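Local coordinates for protein diketoreductase (Acinetobacter baylyi, PDB 4E12) that reduces dicarbonyl compounds with NADH and probably interconverts (3S)-3-hydroxyacyl-CoA and 3-oxoacyl-CoA in the manner of a fatty-acid beta-oxidation dehydrogenase, at residues Y33-N36 and T37-D41; A59-D63 and G64-K68; G211-P215 and E216-K220; F233-F236 and D237-L241; A259-K263 and E264-D268. One frame throughout, in Å; residues are numbered along the deposited sequence.

Interaction 1 of 5, residues Y33-N36 and T37-D41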
loop_
_atom_site.group_PDB
_atom_site.type_symbol
_atom_site.label_atom_id
_atom_site.label_comp_id
_atom_site.label_asym_id
_atom_site.label_seq_id
_atom_site.Cartn_x
_atom_site.Cartn_y
_atom_site.Cartn_z
ATOM N N TYR A 33 8.365 33.035 -12.390
ATOM C CA TYR A 33 8.807 33.256 -13.753
ATOM C C TYR A 33 7.994 32.429 -14.749
ATOM O O TYR A 33 7.660 31.262 -14.505
ATOM C CB TYR A 33 10.300 32.957 -13.915
ATOM C CG TYR A 33 10.658 32.845 -15.371
ATOM C CD1 TYR A 33 10.938 33.980 -16.126
ATOM C CD2 TYR A 33 10.707 31.602 -16.002
ATOM C CE1 TYR A 33 11.257 33.881 -17.474
ATOM C CE2 TYR A 33 11.021 31.492 -17.346
ATOM C CZ TYR A 33 11.295 32.632 -18.074
ATOM O OH TYR A 33 11.610 32.521 -19.402
ATOM N N ASP A 34 7.657 33.044 -15.870
ATOM C CA ASP A 34 7.028 32.299 -16.947
ATOM C C ASP A 34 7.274 33.056 -18.250
ATOM O O ASP A 34 7.880 34.134 -18.236
ATOM C CB ASP A 34 5.555 32.048 -16.669
ATOM C CG ASP A 34 5.057 30.749 -17.297
ATOM O OD1 ASP A 34 5.541 30.366 -18.377
ATOM O OD2 ASP A 34 4.197 30.087 -16.694
ATOM N N ILE A 35 6.811 32.510 -19.366
ATOM C CA ILE A 35 7.375 32.909 -20.657
ATOM C C ILE A 35 6.874 34.233 -21.212
ATOM O O ILE A 35 7.600 34.903 -21.944
ATOM C CB ILE A 35 7.248 31.793 -21.713
ATOM C CG1 ILE A 35 5.778 31.489 -22.009
ATOM C CG2 ILE A 35 7.958 30.545 -21.221
ATOM C CD1 ILE A 35 5.580 30.379 -23.039
ATOM N N ASN A 36 5.654 34.638 -20.889
ATOM C CA ASN A 36 5.178 35.914 -21.396
ATOM C C ASN A 36 4.137 36.480 -20.456
ATOM O O ASN A 36 3.888 35.893 -19.397
ATOM C CB ASN A 36 4.670 35.778 -22.842
ATOM C CG ASN A 36 3.547 34.779 -22.976
ATOM O OD1 ASN A 36 2.834 34.497 -22.014
ATOM N ND2 ASN A 36 3.389 34.219 -24.173
ATOM N N THR A 37 3.540 37.615 -20.812
ATOM C CA THR A 37 2.615 38.264 -19.899
ATOM C C THR A 37 1.290 37.507 -19.849
ATOM O O THR A 37 0.587 37.557 -18.838
ATOM C CB THR A 37 2.355 39.742 -20.250
ATOM O OG1 THR A 37 1.628 39.823 -21.477
ATOM C CG2 THR A 37 3.666 40.495 -20.387
ATOM N N ASP A 38 0.941 36.814 -20.931
ATOM C CA ASP A 38 -0.236 35.951 -20.901
ATOM C C ASP A 38 -0.106 34.849 -19.840
ATOM O O ASP A 38 -1.045 34.608 -19.077
ATOM C CB ASP A 38 -0.504 35.310 -22.262
ATOM C CG ASP A 38 -1.057 36.293 -23.275
ATOM O OD1 ASP A 38 -1.476 37.405 -22.878
ATOM O OD2 ASP A 38 -1.085 35.939 -24.471
ATOM N N ALA A 39 1.034 34.166 -19.807
ATOM C CA ALA A 39 1.258 33.138 -18.790
ATOM C C ALA A 39 1.317 33.771 -17.396
ATOM O O ALA A 39 0.873 33.183 -16.406
ATOM C CB ALA A 39 2.543 32.394 -19.075
ATOM N N LEU A 40 1.885 34.964 -17.305
ATOM C CA LEU A 40 1.958 35.641 -16.011
ATOM C C LEU A 40 0.585 36.082 -15.513
ATOM O O LEU A 40 0.333 36.086 -14.305
ATOM C CB LEU A 40 2.927 36.820 -16.062
ATOM C CG LEU A 40 4.400 36.476 -16.237
ATOM C CD1 LEU A 40 5.179 37.761 -16.400
ATOM C CD2 LEU A 40 4.910 35.682 -15.050
ATOM N N ASP A 41 -0.292 36.461 -16.436
ATOM C CA ASP A 41 -1.670 36.778 -16.082
ATOM C C ASP A 41 -2.376 35.549 -15.520
ATOM O O ASP A 41 -3.108 35.645 -14.535
ATOM C CB ASP A 41 -2.453 37.312 -17.285
ATOM C CG ASP A 41 -2.008 38.710 -17.711
ATOM O OD1 ASP A 41 -1.361 39.423 -16.903
ATOM O OD2 ASP A 41 -2.314 39.095 -18.861
#
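Asn36 closes the first turn of a helix with two different oxygens, one from its side chain and one from its backbone. The amide oxygen OD1 takes the N-H of Ala39, with Ala39 N 2.9 Å from Asn36 OD1 in an almost straight bond (N-H...O 167°), and the donor lies nearly along the C=O axis of the side-chain amide. CG stands between the backbone N and the carbonyl carbon (chi1 59°), which brings OD1 over the start of the helix, where Asn36, at the N-cap position, can accept the capping bond. One residue on, Leu40 N donates to the backbone Asn36 O at 3.0 Å.

A third polar link lies within the loop itself: Asp34 OD1 receives Ile35 N at 2.7 Å through its anti lone pair, while its OD2 is bound by Thr12 OG1. Together these two bonds fix the rotation of the carboxylate.

Van der Waals contacts accompany these bonds. The methyl CB of Ala39 sits 3.5 Å from Asp34 CG, near both carboxylate oxygens, and Leu40 reaches back so that its CD2 lies 4.0 Å from Asp34 CB. Ile35 touches more loosely, through CG1, 4.5 Å from Ala39 CB.

This is an N-capped helix start just after strand 29-33 of a Rossmann-type fold, and Asp34, the acidic residue just past that strand, belongs to the NAD(+) site.

Interaction 2 of 5, residues A59-D63 and G64-K68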
loop_
_atom_site.group_PDB
_atom_site.type_symbol
_atom_site.label_atom_id
_atom_site.label_comp_id
_atom_site.label_asym_id
_atom_site.label_seq_id
_atom_site.Cartn_x
_atom_site.Cartn_y
_atom_site.Cartn_z
ATOM N N ALA A 59 -3.629 26.890 8.240
ATOM C CA ALA A 59 -3.438 27.602 9.489
ATOM C C ALA A 59 -2.665 28.892 9.268
ATOM O O ALA A 59 -1.627 28.904 8.593
ATOM C CB ALA A 59 -2.720 26.725 10.496
ATOM N N GLY A 60 -3.198 29.975 9.824
ATOM C CA GLY A 60 -2.510 31.248 9.808
ATOM C C GLY A 60 -2.778 32.099 8.585
ATOM O O GLY A 60 -2.253 33.211 8.483
ATOM N N ALA A 61 -3.589 31.603 7.653
ATOM C CA ALA A 61 -3.764 32.305 6.376
ATOM C C ALA A 61 -5.006 33.186 6.369
ATOM O O ALA A 61 -5.207 34.005 5.465
ATOM C CB ALA A 61 -3.824 31.314 5.234
ATOM N N ALA A 62 -5.848 33.008 7.372
ATOM C CA ALA A 62 -7.066 33.796 7.477
ATOM C C ALA A 62 -6.739 35.265 7.720
ATOM O O ALA A 62 -5.591 35.625 7.993
ATOM C CB ALA A 62 -7.930 33.261 8.602
ATOM N N ASP A 63 -7.752 36.115 7.599
ATOM C CA ASP A 63 -7.626 37.503 8.007
ATOM C C ASP A 63 -6.554 38.243 7.234
ATOM O O ASP A 63 -5.861 39.091 7.802
ATOM C CB ASP A 63 -7.307 37.591 9.505
ATOM C CG ASP A 63 -8.372 36.941 10.370
ATOM O OD1 ASP A 63 -9.512 36.767 9.886
ATOM O OD2 ASP A 63 -8.070 36.596 11.532
ATOM N N GLY A 64 -6.408 37.928 5.952
ATOM C CA GLY A 64 -5.506 38.696 5.114
ATOM C C GLY A 64 -4.081 38.192 4.978
ATOM O O GLY A 64 -3.336 38.697 4.133
ATOM N N ALA A 65 -3.669 37.219 5.783
ATOM C CA ALA A 65 -2.304 36.719 5.646
ATOM C C ALA A 65 -2.075 36.129 4.244
ATOM O O ALA A 65 -1.033 36.375 3.629
ATOM C CB ALA A 65 -1.987 35.704 6.727
ATOM N N ALA A 66 -3.045 35.373 3.735
ATOM C CA ALA A 66 -2.948 34.807 2.392
ATOM C C ALA A 66 -2.792 35.914 1.335
ATOM O O ALA A 66 -1.945 35.805 0.444
ATOM C CB ALA A 66 -4.161 33.941 2.088
ATOM N N GLN A 67 -3.609 36.965 1.420
ATOM C CA GLN A 67 -3.487 38.104 0.495
ATOM C C GLN A 67 -2.180 38.873 0.634
ATOM O O GLN A 67 -1.633 39.351 -0.362
ATOM C CB GLN A 67 -4.681 39.061 0.591
ATOM C CG GLN A 67 -5.857 38.704 -0.325
ATOM C CD GLN A 67 -6.475 37.363 -0.023
ATOM O OE1 GLN A 67 -6.175 36.733 0.995
ATOM N NE2 GLN A 67 -7.341 36.903 -0.920
ATOM N N LYS A 68 -1.664 39.018 1.847
ATOM C CA LYS A 68 -0.372 39.679 1.980
ATOM C C LYS A 68 0.665 38.864 1.199
ATOM O O LYS A 68 1.491 39.416 0.464
ATOM C CB LYS A 68 0.023 39.807 3.456
ATOM C CG LYS A 68 1.289 40.626 3.711
ATOM C CD LYS A 68 1.537 40.806 5.210
ATOM C CE LYS A 68 2.768 41.660 5.491
ATOM N NZ LYS A 68 4.019 41.044 4.968
HETATM O O HOH W 1 -6.069 35.940 3.698
#
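Ala61 and Ala66 meet methyl to methyl, with Ala61 CB 4.1 Å from Ala66 CB, on one side of a turn whose other side is taken by Ala65. The CB of Ala65 points back at the preceding loop and comes to 3.1 Å from the carbonyl Gly60 O, a tight approach of a methyl group to a backbone oxygen. With side chains this short, the backbone has to do most of the work of fastening the turn.

Ala66 N donates to Ala61 O at 3.1 Å. Ala65 N makes a weak bond to Ala62 O at 3.3 Å, the closing bond of a type I' turn that runs from Ala62 to Ala65. Gly64, the N-cap residue, has a backbone conformation in which a side chain would jam against Asp63 O. A water 2.8 Å from Ala61 O, probably donating to it, also accepts a weak bond from Gly64 N.

The unit is the link between helix 37-57 and helix 65-72: Ala61 rests on Tyr54 and Gln67 on Ala51, so residues before and after the turn both touch the earlier helix, and the later one leads on to strand 74-76.

Interaction 3 of 5, residues G211-P215 and E216-K220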
loop_
_atom_site.group_PDB
_atom_site.type_symbol
_atom_site.label_atom_id
_atom_site.label_comp_id
_atom_site.label_asym_id
_atom_site.label_seq_id
_atom_site.Cartn_x
_atom_site.Cartn_y
_atom_site.Cartn_z
ATOM N N GLY A 211 -9.819 -10.203 -13.960
ATOM C CA GLY A 211 -11.094 -10.721 -13.509
ATOM C C GLY A 211 -11.089 -11.458 -12.178
ATOM O O GLY A 211 -11.952 -12.304 -11.945
ATOM N N ILE A 212 -10.136 -11.148 -11.299
ATOM C CA ILE A 212 -10.047 -11.846 -10.021
ATOM C C ILE A 212 -11.101 -11.336 -9.045
ATOM O O ILE A 212 -11.748 -12.131 -8.362
ATOM C CB ILE A 212 -8.658 -11.656 -9.363
ATOM C CG1 ILE A 212 -7.531 -11.998 -10.334
ATOM C CG2 ILE A 212 -8.542 -12.484 -8.089
ATOM C CD1 ILE A 212 -7.577 -13.416 -10.885
ATOM N N ALA A 213 -11.274 -10.013 -8.971
ATOM C CA ALA A 213 -12.167 -9.403 -7.991
ATOM C C ALA A 213 -12.651 -8.054 -8.506
ATOM O O ALA A 213 -12.015 -7.465 -9.386
ATOM C CB ALA A 213 -11.427 -9.212 -6.667
ATOM N N ASP A 214 -13.764 -7.552 -7.977
ATOM C CA ASP A 214 -14.244 -6.238 -8.431
ATOM C C ASP A 214 -13.544 -5.141 -7.619
ATOM O O ASP A 214 -12.892 -5.445 -6.614
ATOM C CB ASP A 214 -15.775 -6.148 -8.366
ATOM C CG ASP A 214 -16.316 -6.307 -6.968
ATOM O OD1 ASP A 214 -17.500 -6.682 -6.822
ATOM O OD2 ASP A 214 -15.565 -6.041 -6.014
ATOM N N PRO A 215 -13.639 -3.862 -8.042
ATOM C CA PRO A 215 -12.963 -2.792 -7.286
ATOM C C PRO A 215 -13.340 -2.663 -5.826
ATOM O O PRO A 215 -12.478 -2.433 -4.978
ATOM C CB PRO A 215 -13.348 -1.513 -8.042
ATOM C CG PRO A 215 -13.613 -1.961 -9.406
ATOM C CD PRO A 215 -14.280 -3.327 -9.256
ATOM N N GLU A 216 -14.629 -2.781 -5.538
ATOM C CA GLU A 216 -15.116 -2.691 -4.173
ATOM C C GLU A 216 -14.471 -3.767 -3.306
ATOM O O GLU A 216 -14.081 -3.514 -2.168
ATOM C CB GLU A 216 -16.653 -2.815 -4.140
ATOM C CG GLU A 216 -17.399 -1.692 -4.873
ATOM C CD GLU A 216 -17.315 -1.759 -6.408
ATOM O OE1 GLU A 216 -16.793 -2.754 -6.964
ATOM O OE2 GLU A 216 -17.778 -0.795 -7.062
ATOM N N THR A 217 -14.353 -4.977 -3.846
ATOM C CA THR A 217 -13.787 -6.063 -3.080
ATOM C C THR A 217 -12.291 -5.842 -2.830
ATOM O O THR A 217 -11.774 -6.103 -1.740
ATOM C CB THR A 217 -13.993 -7.379 -3.830
ATOM O OG1 THR A 217 -15.392 -7.603 -3.969
ATOM C CG2 THR A 217 -13.391 -8.534 -3.075
ATOM N N ILE A 218 -11.597 -5.359 -3.842
ATOM C CA ILE A 218 -10.157 -5.127 -3.729
ATOM C C ILE A 218 -9.919 -4.026 -2.692
ATOM O O ILE A 218 -9.065 -4.161 -1.804
ATOM C CB ILE A 218 -9.578 -4.780 -5.120
ATOM C CG1 ILE A 218 -9.835 -5.961 -6.072
ATOM C CG2 ILE A 218 -8.113 -4.420 -5.028
ATOM C CD1 ILE A 218 -9.467 -5.716 -7.512
ATOM N N ASP A 219 -10.700 -2.950 -2.779
ATOM C CA ASP A 219 -10.546 -1.853 -1.836
ATOM C C ASP A 219 -10.859 -2.250 -0.397
ATOM O O ASP A 219 -10.088 -1.904 0.501
ATOM C CB ASP A 219 -11.370 -0.629 -2.235
ATOM C CG ASP A 219 -10.770 0.129 -3.410
ATOM O OD1 ASP A 219 -9.681 -0.251 -3.893
ATOM O OD2 ASP A 219 -11.382 1.125 -3.844
ATOM N N LYS A 220 -11.972 -2.954 -0.156
ATOM C CA LYS A 220 -12.296 -3.313 1.227
ATOM C C LYS A 220 -11.221 -4.252 1.802
ATOM O O LYS A 220 -10.853 -4.167 2.981
ATOM C CB LYS A 220 -13.726 -3.872 1.390
ATOM C CG LYS A 220 -14.007 -5.230 0.790
ATOM C CD LYS A 220 -15.472 -5.636 1.051
ATOM C CE LYS A 220 -15.820 -6.959 0.372
ATOM N NZ LYS A 220 -17.243 -7.334 0.573
HETATM O O HOH W 2 -15.085 -9.543 -6.374
#
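An N-cap built by aspartate opens helix 215-226, and its central bonds run between Asp214 and Thr217. Both donors of Thr217 converge on one carboxylate oxygen. Thr217 N, the capping donor, lies 2.7 Å from Asp214 OD2, almost head-on to the C-O bond. The hydroxyl Thr217 OG1 donates to the same Asp214 OD2 at 2.6 Å, but from above the carboxylate plane, 38° out of it. With chi1 at 62° the carboxylate folds back toward the helix start and can take both. Together, the two bonds and the helix end would be expected to favour the ionised carboxylate.

That charge has a like neighbour: Glu216 folds back through a bend at chi2, bringing Glu216 OE1 to 3.6 Å from Asp214 OD2, with the two carboxylate planes almost perpendicular at 81°. The same oxygen stands over the ring of Pro215, the first helical residue, with Glu216 OE1 3.4 Å from Pro215 CD.

Apolar contact comes from Ala213, whose methyl packs against Ile218, Ile218 CG1 lying 3.7 Å from Ala213 CB; Ile218 also rests on Leu207 of helix 193-209. The second subunit also packs here, its Ile182 on Thr217 and its Lys185 on Asp214. A water completes the cap, accepting from Asp214 N at 2.9 Å and donating to Thr217 OG1 at 3.1 Å.

Interaction 4 of 5, residues F233-F236 and D237-L241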
loop_
_atom_site.group_PDB
_atom_site.type_symbol
_atom_site.label_atom_id
_atom_site.label_comp_id
_atom_site.label_asym_id
_atom_site.label_seq_id
_atom_site.Cartn_x
_atom_site.Cartn_y
_atom_site.Cartn_z
ATOM N N PHE A 233 -8.522 1.652 -5.555
ATOM C CA PHE A 233 -9.375 2.258 -6.574
ATOM C C PHE A 233 -9.903 3.615 -6.132
ATOM O O PHE A 233 -10.070 4.527 -6.948
ATOM C CB PHE A 233 -10.426 1.262 -7.080
ATOM C CG PHE A 233 -9.804 0.103 -7.818
ATOM C CD1 PHE A 233 -9.495 0.225 -9.172
ATOM C CD2 PHE A 233 -9.515 -1.094 -7.168
ATOM C CE1 PHE A 233 -8.906 -0.834 -9.867
ATOM C CE2 PHE A 233 -8.920 -2.154 -7.861
ATOM C CZ PHE A 233 -8.622 -2.025 -9.201
ATOM N N GLU A 234 -10.108 3.762 -4.831
ATOM C CA GLU A 234 -10.428 5.070 -4.282
ATOM C C GLU A 234 -9.251 5.995 -4.566
ATOM O O GLU A 234 -9.441 7.155 -4.933
ATOM C CB GLU A 234 -10.648 4.954 -2.783
ATOM C CG GLU A 234 -11.758 4.024 -2.419
ATOM C CD GLU A 234 -11.940 3.956 -0.935
ATOM O OE1 GLU A 234 -11.391 3.026 -0.319
ATOM O OE2 GLU A 234 -12.616 4.848 -0.386
ATOM N N ILE A 235 -8.038 5.470 -4.395
ATOM C CA ILE A 235 -6.810 6.208 -4.709
ATOM C C ILE A 235 -6.724 6.546 -6.194
ATOM O O ILE A 235 -6.384 7.682 -6.528
ATOM C CB ILE A 235 -5.535 5.448 -4.248
ATOM C CG1 ILE A 235 -5.544 5.295 -2.724
ATOM C CG2 ILE A 235 -4.271 6.141 -4.759
ATOM C CD1 ILE A 235 -4.354 4.530 -2.146
ATOM N N PHE A 236 -7.022 5.600 -7.094
ATOM C CA PHE A 236 -7.074 5.917 -8.539
ATOM C C PHE A 236 -7.996 7.091 -8.864
ATOM O O PHE A 236 -7.684 7.923 -9.727
ATOM C CB PHE A 236 -7.555 4.723 -9.389
ATOM C CG PHE A 236 -6.473 3.740 -9.747
ATOM C CD1 PHE A 236 -6.595 2.391 -9.410
ATOM C CD2 PHE A 236 -5.334 4.165 -10.427
ATOM C CE1 PHE A 236 -5.585 1.466 -9.752
ATOM C CE2 PHE A 236 -4.316 3.255 -10.776
ATOM C CZ PHE A 236 -4.446 1.899 -10.435
ATOM N N ASP A 237 -9.158 7.128 -8.231
ATOM C CA ASP A 237 -10.076 8.257 -8.436
ATOM C C ASP A 237 -9.439 9.593 -8.030
ATOM O O ASP A 237 -9.641 10.611 -8.690
ATOM C CB ASP A 237 -11.406 8.060 -7.704
ATOM C CG ASP A 237 -12.307 7.028 -8.365
ATOM O OD1 ASP A 237 -12.048 6.637 -9.519
ATOM O OD2 ASP A 237 -13.296 6.613 -7.727
ATOM N N ILE A 238 -8.679 9.589 -6.945
ATOM C CA ILE A 238 -8.013 10.791 -6.466
ATOM C C ILE A 238 -6.885 11.226 -7.392
ATOM O O ILE A 238 -6.764 12.412 -7.712
ATOM C CB ILE A 238 -7.493 10.571 -5.035
ATOM C CG1 ILE A 238 -8.689 10.408 -4.102
ATOM C CG2 ILE A 238 -6.573 11.706 -4.629
ATOM C CD1 ILE A 238 -8.357 9.951 -2.738
ATOM N N VAL A 239 -6.068 10.271 -7.818
ATOM C CA VAL A 239 -5.023 10.523 -8.804
ATOM C C VAL A 239 -5.636 11.156 -10.046
ATOM O O VAL A 239 -5.102 12.119 -10.603
ATOM C CB VAL A 239 -4.321 9.205 -9.228
ATOM C CG1 VAL A 239 -3.284 9.469 -10.319
ATOM C CG2 VAL A 239 -3.648 8.568 -8.031
ATOM N N GLY A 240 -6.773 10.614 -10.467
ATOM C CA GLY A 240 -7.356 11.032 -11.720
ATOM C C GLY A 240 -7.161 9.918 -12.712
ATOM O O GLY A 240 -6.048 9.396 -12.855
ATOM N N LEU A 241 -8.229 9.519 -13.374
ATOM C CA LEU A 241 -8.118 8.366 -14.248
ATOM C C LEU A 241 -7.469 8.719 -15.577
ATOM O O LEU A 241 -6.822 7.873 -16.204
ATOM C CB LEU A 241 -9.469 7.682 -14.407
ATOM C CG LEU A 241 -10.168 7.229 -13.120
ATOM C CD1 LEU A 241 -11.397 6.401 -13.532
ATOM C CD2 LEU A 241 -9.213 6.416 -12.231
#
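Ile235 O receives Val239 N at 2.9 Å in the straightest backbone bond of the turn (N-H...O 173°). The neighbouring carbonyl, Phe236 O, holds Gly240 N at 2.9 Å, at the point where the chain leaves the helix. Phe236 O is also overhung by a methyl group of Leu241, with Leu241 CD2 3.3 Å away, so this carbonyl oxygen in the last turn is met by an N-H and by a methyl group.

Leu241 lies past the glycine, and the turn made there folds its side chain back: the same CD2 lies 3.7 Å from Phe236 CB. Val239 leans toward the earlier turn, where its CG2, anti to the carbonyl carbon, stands 4.1 Å from Ile235 CG2, the two side chains crossing obliquely. The ring of Phe236 meets that of Phe258.

Both carboxylate oxygens of Asp237 are bonded to the C-terminal tail: OD2 to Tyr283 OH and Tyr281 N, OD1 to Phe280 N. Glu234 is held at its OE1 by Arg223 and by Gly231 N.

The positive phi of Gly240 turns the chain out of helix 232-239, and Gly240 serves in turn as the N-cap of helix 241-249: a glycine-made joint between two successive helices in the C-terminal, 6PGD_C-clan helical domain.

Interaction 5 of 5, residues A259-K263 and E264-D268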
loop_
_atom_site.group_PDB
_atom_site.type_symbol
_atom_site.label_atom_id
_atom_site.label_comp_id
_atom_site.label_asym_id
_atom_site.label_seq_id
_atom_site.Cartn_x
_atom_site.Cartn_y
_atom_site.Cartn_z
ATOM N N ALA A 259 -4.683 0.218 -18.886
ATOM C CA ALA A 259 -4.932 1.453 -19.624
ATOM C C ALA A 259 -6.118 1.287 -20.580
ATOM O O ALA A 259 -7.047 2.102 -20.579
ATOM C CB ALA A 259 -3.683 1.893 -20.378
ATOM N N ALA A 260 -6.101 0.223 -21.380
ATOM C CA ALA A 260 -7.205 -0.053 -22.303
ATOM C C ALA A 260 -8.532 -0.229 -21.561
ATOM O O ALA A 260 -9.582 0.151 -22.081
ATOM C CB ALA A 260 -6.907 -1.279 -23.153
ATOM N N TYR A 261 -8.482 -0.804 -20.357
ATOM C CA TYR A 261 -9.668 -1.064 -19.544
ATOM C C TYR A 261 -10.264 0.248 -19.053
ATOM O O TYR A 261 -11.481 0.463 -19.090
ATOM C CB TYR A 261 -9.307 -1.954 -18.341
ATOM C CG TYR A 261 -10.470 -2.304 -17.449
ATOM C CD1 TYR A 261 -11.199 -3.482 -17.642
ATOM C CD2 TYR A 261 -10.849 -1.465 -16.403
ATOM C CE1 TYR A 261 -12.271 -3.804 -16.813
ATOM C CE2 TYR A 261 -11.917 -1.782 -15.569
ATOM C CZ TYR A 261 -12.624 -2.946 -15.776
ATOM O OH TYR A 261 -13.687 -3.251 -14.951
ATOM N N LEU A 262 -9.388 1.130 -18.608
ATOM C CA LEU A 262 -9.793 2.452 -18.163
ATOM C C LEU A 262 -10.365 3.224 -19.330
ATOM O O LEU A 262 -11.409 3.871 -19.209
ATOM C CB LEU A 262 -8.595 3.219 -17.619
ATOM C CG LEU A 262 -7.976 2.818 -16.292
ATOM C CD1 LEU A 262 -6.790 3.732 -16.035
ATOM C CD2 LEU A 262 -9.013 2.980 -15.192
ATOM N N LYS A 263 -9.680 3.137 -20.464
ATOM C CA LYS A 263 -10.069 3.911 -21.636
ATOM C C LYS A 263 -11.490 3.545 -22.054
ATOM O O LYS A 263 -12.345 4.421 -22.203
ATOM C CB LYS A 263 -9.072 3.678 -22.772
ATOM C CG LYS A 263 -9.237 4.553 -24.024
ATOM C CD LYS A 263 -9.053 6.022 -23.710
ATOM C CE LYS A 263 -8.806 6.848 -24.959
ATOM N NZ LYS A 263 -9.903 6.758 -25.970
ATOM N N GLU A 264 -11.740 2.248 -22.212
ATOM C CA GLU A 264 -13.036 1.746 -22.638
ATOM C C GLU A 264 -14.112 1.973 -21.597
ATOM O O GLU A 264 -15.206 2.432 -21.929
ATOM C CB GLU A 264 -12.960 0.248 -22.952
ATOM C CG GLU A 264 -14.318 -0.359 -23.310
ATOM C CD GLU A 264 -14.250 -1.859 -23.550
ATOM O OE1 GLU A 264 -13.127 -2.403 -23.595
ATOM O OE2 GLU A 264 -15.319 -2.491 -23.693
ATOM N N ASN A 265 -13.806 1.662 -20.341
ATOM C CA ASN A 265 -14.814 1.653 -19.297
ATOM C C ASN A 265 -14.985 2.957 -18.542
ATOM O O ASN A 265 -16.018 3.153 -17.906
ATOM C CB ASN A 265 -14.540 0.524 -18.318
ATOM C CG ASN A 265 -14.637 -0.817 -18.973
ATOM O OD1 ASN A 265 -15.688 -1.169 -19.509
ATOM N ND2 ASN A 265 -13.539 -1.561 -18.979
ATOM N N TYR A 266 -14.006 3.853 -18.591
ATOM C CA TYR A 266 -14.111 5.071 -17.801
ATOM C C TYR A 266 -13.853 6.323 -18.606
ATOM O O TYR A 266 -14.752 7.152 -18.765
ATOM C CB TYR A 266 -13.203 4.998 -16.565
ATOM C CG TYR A 266 -13.640 3.889 -15.645
ATOM C CD1 TYR A 266 -13.203 2.580 -15.845
ATOM C CD2 TYR A 266 -14.498 4.144 -14.576
ATOM C CE1 TYR A 266 -13.610 1.550 -15.007
ATOM C CE2 TYR A 266 -14.910 3.125 -13.731
ATOM C CZ TYR A 266 -14.463 1.831 -13.952
ATOM O OH TYR A 266 -14.871 0.832 -13.117
ATOM N N ILE A 267 -12.644 6.456 -19.131
ATOM C CA ILE A 267 -12.283 7.636 -19.905
ATOM C C ILE A 267 -13.313 7.898 -21.022
ATOM O O ILE A 267 -13.727 9.039 -21.242
ATOM C CB ILE A 267 -10.884 7.480 -20.560
ATOM C CG1 ILE A 267 -9.819 7.095 -19.518
ATOM C CG2 ILE A 267 -10.481 8.766 -21.259
ATOM C CD1 ILE A 267 -9.778 8.005 -18.331
ATOM N N ASP A 268 -13.737 6.848 -21.721
ATOM C CA ASP A 268 -14.651 7.028 -22.848
ATOM C C ASP A 268 -16.055 7.388 -22.398
ATOM O O ASP A 268 -16.885 7.807 -23.209
ATOM C CB ASP A 268 -14.704 5.800 -23.769
ATOM C CG ASP A 268 -13.472 5.671 -24.653
ATOM O OD1 ASP A 268 -12.589 6.543 -24.597
ATOM O OD2 ASP A 268 -13.388 4.703 -25.429
HETATM O O HOH W 3 -14.671 -1.775 -12.963
#
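Leu262, Tyr266 and Tyr261 make the apolar centre of this stretch. Leu262 CD2 lies 4.3 Å from Tyr266 CD1, and Tyr261 CE2 comes to 3.8 Å from Tyr266 CE1, in the plane of the Tyr266 ring and at its edge. Tyr261, its ring swung out on a chi1 of -179°, offers one face to Asn265, whose ND2 stands 3.2 Å above the plane over its centre, the amide turned 57° from the ring. That ND2 also makes a weak bond to Tyr261 O, which already takes Asn265 N. A water joins the two phenols, 2.6 Å from Tyr266 OH and close to Tyr261 OH as well.

Farther along, Leu262 O accepts Tyr266 N and Ile267 N from opposite faces of its plane. The outermost grip is a salt bridge: Lys263, bent at chi2 and chi4, brings NZ to 3.0 Å from Asp268 OD1 on the oxygen's syn lone pair, and its aliphatic part crosses Ile267 at about a right angle. Asp268 N returns a bond to Lys263 O at 2.8 Å.

The doubled acceptor and the step of five from Lys263 O to Asp268 N mark a wider, pi-type turn, here in the last part of helix 253-267.

The five contacts are helix starts, joints and ends, and they divide between the NAD-binding and C-terminal domains. Interactions 1 and 2 belong to the former, their centres 25 Å apart, one at the start of helix 37-57, the other beyond its far end; interaction 1 carries a residue of the dinucleotide site, interaction 2 lies away from it. Interactions 3, 4 and 5 cluster in the latter. Between interactions 3 and 4, Asp219 OD1 is 2.8 Å from Phe233 N. Interaction 4 meets interaction 5 where Leu241 CD1 lies 3.8 Å from Tyr266 CB, and its Val239 side chain is about 11 Å from that of Ser122 of the NAD(+) site. Interactions 1 and 3 are about 46 Å apart between centres.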